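Local structure of formylmethanofuran--tetrahydromethanopterin formyltransferase (Methanosarcina barkeri, 1M5S) at residues C50-G55 with L89-Q94. The protein catalyses the reversible transfer of a formyl group from formylmethanofuran to tetrahydromethanopterin, an early step of methanogenesis from carbon dioxide. Residues are numbered along the deposited sequence; the frame is centred on the assembly and turned at random.
Sequences CPAEAG and LERIGQ
R91 reaches from the helix to P51 and A52, and its guanidinium end does all the touching, through van der Waals contact. The methyl of A52 sits beside the inner nitrogen, CB lying 3.9 Å from R91 NE. One step back along the chain, P51 comes in at the edge of the guanidinium, near its plane, with its CB 4.0 Å from R91 NH2. The same NH2 stands 3.9 Å from A52 N, approached obliquely; both are donors, so this is packing alone. The arm can span the gap because it runs extended from CG to NE (chi2 162°, chi3 -165°); the nearest CA pair, A52 and R91, is still 9.9 Å apart. In this alpha/beta sandwich the contact joins helix 81-95 to the turn that leads into strand 53-60, which pairs antiparallel with strand 71-78. The guanidinium is gripped elsewhere: Q87 OE1, one turn earlier on the helix, takes NE, the carbonyls of A40 and G42 both take NH1, and that of F43 takes NH2. These four bonds probably hold the group against rotation. Q87 also packs on P51 and A52, while F43 of the second subunit packs against R91.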
ATOM      1  N   CYS A  50      24.876  11.542   2.790  1.00 47.63           N
ATOM      2  CA  CYS A  50      24.204  10.458   3.502  1.00 44.86           C
ATOM      3  C   CYS A  50      25.233   9.377   3.828  1.00 41.76           C
ATOM      4  O   CYS A  50      26.253   9.267   3.135  1.00 40.82           O
ATOM      5  CB  CYS A  50      23.093   9.852   2.636  1.00 42.12           C
ATOM      6  SG  CYS A  50      21.580  10.851   2.496  1.00 37.85           S
ATOM      7  N   PRO A  51      24.976   8.575   4.879  1.00 39.51           N
ATOM      8  CA  PRO A  51      25.868   7.451   5.223  1.00 38.92           C
ATOM      9  C   PRO A  51      26.145   6.498   4.052  1.00 39.25           C
ATOM     10  O   PRO A  51      27.221   5.897   3.970  1.00 41.56           O
ATOM     11  CB  PRO A  51      25.143   6.750   6.373  1.00 35.22           C
ATOM     12  CG  PRO A  51      24.349   7.848   7.029  1.00 34.79           C
ATOM     13  CD  PRO A  51      23.923   8.765   5.898  1.00 36.61           C
ATOM     14  N   ALA A  52      25.175   6.343   3.155  1.00 34.28           N
ATOM     15  CA  ALA A  52      25.348   5.494   1.980  1.00 30.33           C
ATOM     16  C   ALA A  52      24.391   5.889   0.865  1.00 21.84           C
ATOM     17  O   ALA A  52      23.639   6.862   0.984  1.00 27.31           O
ATOM     18  CB  ALA A  52      25.135   4.026   2.349  1.00 32.61           C
ATOM     19  N   GLU A  53      24.519   5.197  -0.262  1.00 25.37           N
ATOM     20  CA  GLU A  53      23.519   5.246  -1.319  1.00 29.42           C
ATOM     21  C   GLU A  53      22.890   3.868  -1.411  1.00 24.17           C
ATOM     22  O   GLU A  53      23.576   2.885  -1.683  1.00 26.60           O
ATOM     23  CB  GLU A  53      24.169   5.604  -2.657  1.00 32.08           C
ATOM     24  CG  GLU A  53      24.039   7.063  -3.042  1.00 37.70           C
ATOM     25  CD  GLU A  53      24.958   7.453  -4.197  1.00 32.16           C
ATOM     26  OE1 GLU A  53      25.093   6.661  -5.156  1.00 38.28           O
ATOM     27  OE2 GLU A  53      25.554   8.552  -4.135  1.00 40.44           O
ATOM     28  N   ALA A  54      21.583   3.791  -1.188  1.00 27.98           N
ATOM     29  CA  ALA A  54      20.929   2.499  -1.074  1.00 24.01           C
ATOM     30  C   ALA A  54      19.513   2.521  -1.635  1.00 18.71           C
ATOM     31  O   ALA A  54      18.891   3.576  -1.774  1.00 22.31           O
ATOM     32  CB  ALA A  54      20.918   2.058   0.387  1.00 20.86           C
ATOM     33  N   GLY A  55      19.003   1.341  -1.954  1.00 22.41           N
ATOM     34  CA  GLY A  55      17.640   1.251  -2.430  1.00 21.47           C
ATOM     35  C   GLY A  55      17.244  -0.160  -2.794  1.00 21.40           C
ATOM     36  O   GLY A  55      18.067  -1.086  -2.816  1.00 17.39           O
ATOM     37  N   LEU A  89      27.070  -3.646   8.142  1.00 35.88           N
ATOM     38  CA  LEU A  89      26.961  -4.044   9.540  1.00 36.83           C
ATOM     39  C   LEU A  89      25.867  -3.271  10.250  1.00 30.14           C
ATOM     40  O   LEU A  89      24.981  -3.864  10.850  1.00 31.70           O
ATOM     41  CB  LEU A  89      28.296  -3.839  10.279  1.00 35.41           C
ATOM     42  CG  LEU A  89      29.128  -5.089  10.561  1.00 49.39           C
ATOM     43  CD1 LEU A  89      28.262  -6.126  11.257  1.00 48.97           C
ATOM     44  CD2 LEU A  89      29.672  -5.636   9.252  1.00 54.55           C
ATOM     45  N   GLU A  90      25.898  -1.949  10.113  1.00 26.18           N
ATOM     46  CA  GLU A  90      24.982  -1.077  10.832  1.00 21.98           C
ATOM     47  C   GLU A  90      23.543  -1.170  10.296  1.00 28.68           C
ATOM     48  O   GLU A  90      22.589  -1.177  11.069  1.00 26.40           O
ATOM     49  CB  GLU A  90      25.487   0.367  10.758  1.00 34.04           C
ATOM     50  CG  GLU A  90      26.735   0.603  11.606  1.00 42.59           C
ATOM     51  CD  GLU A  90      27.267   2.015  11.520  1.00 54.12           C
ATOM     52  OE1 GLU A  90      26.459   2.971  11.593  1.00 52.62           O
ATOM     53  OE2 GLU A  90      28.506   2.160  11.419  1.00 58.70           O
ATOM     54  N   ARG A  91      23.401  -1.311   8.983  1.00 27.02           N
ATOM     55  CA  ARG A  91      22.077  -1.298   8.326  1.00 32.89           C
ATOM     56  C   ARG A  91      21.362  -2.658   8.432  1.00 26.04           C
ATOM     57  O   ARG A  91      20.132  -2.727   8.567  1.00 33.59           O
ATOM     58  CB  ARG A  91      22.222  -0.922   6.853  1.00 28.97           C
ATOM     59  CG  ARG A  91      22.093   0.587   6.614  1.00 30.34           C
ATOM     60  CD  ARG A  91      22.662   1.027   5.264  1.00 29.74           C
ATOM     61  NE  ARG A  91      22.876   2.480   5.168  1.00 26.03           N
ATOM     62  CZ  ARG A  91      21.889   3.376   5.029  1.00 34.13           C
ATOM     63  NH1 ARG A  91      20.607   2.990   4.973  1.00 29.04           N
ATOM     64  NH2 ARG A  91      22.086   4.699   4.933  1.00 34.20           N
ATOM     65  N   ILE A  92      22.121  -3.741   8.297  1.00 22.69           N
ATOM     66  CA  ILE A  92      21.558  -5.072   8.460  1.00 27.17           C
ATOM     67  C   ILE A  92      21.371  -5.413   9.938  1.00 31.87           C
ATOM     68  O   ILE A  92      20.307  -5.876  10.349  1.00 23.23           O
ATOM     69  CB  ILE A  92      22.420  -6.123   7.769  1.00 25.86           C
ATOM     70  CG1 ILE A  92      22.360  -5.908   6.256  1.00 35.03           C
ATOM     71  CG2 ILE A  92      21.924  -7.505   8.102  1.00 26.03           C
ATOM     72  CD1 ILE A  92      23.046  -6.974   5.469  1.00 31.39           C
ATOM     73  N   GLY A  93      22.362  -5.071  10.754  1.00 28.85           N
ATOM     74  CA  GLY A  93      22.263  -5.317  12.184  1.00 26.91           C
ATOM     75  C   GLY A  93      21.153  -4.543  12.869  1.00 26.44           C
ATOM     76  O   GLY A  93      20.381  -5.113  13.630  1.00 30.75           O
ATOM     77  N   GLN A  94      20.997  -3.273  12.506  1.00 23.91           N
ATOM     78  CA  GLN A  94      20.049  -2.397  13.184  1.00 26.35           C
ATOM     79  C   GLN A  94      18.671  -2.359  12.534  1.00 20.81           C
ATOM     80  O   GLN A  94      17.716  -1.890  13.156  1.00 23.48           O
ATOM     81  CB  GLN A  94      20.595  -0.965  13.257  1.00 27.35           C
ATOM     82  CG  GLN A  94      21.814  -0.804  14.144  1.00 34.39           C
ATOM     83  CD  GLN A  94      21.643  -1.490  15.489  1.00 29.78           C
ATOM     84  OE1 GLN A  94      22.140  -2.599  15.698  1.00 37.57           O
ATOM     85  NE2 GLN A  94      20.893  -0.855  16.390  1.00 33.28           N
TER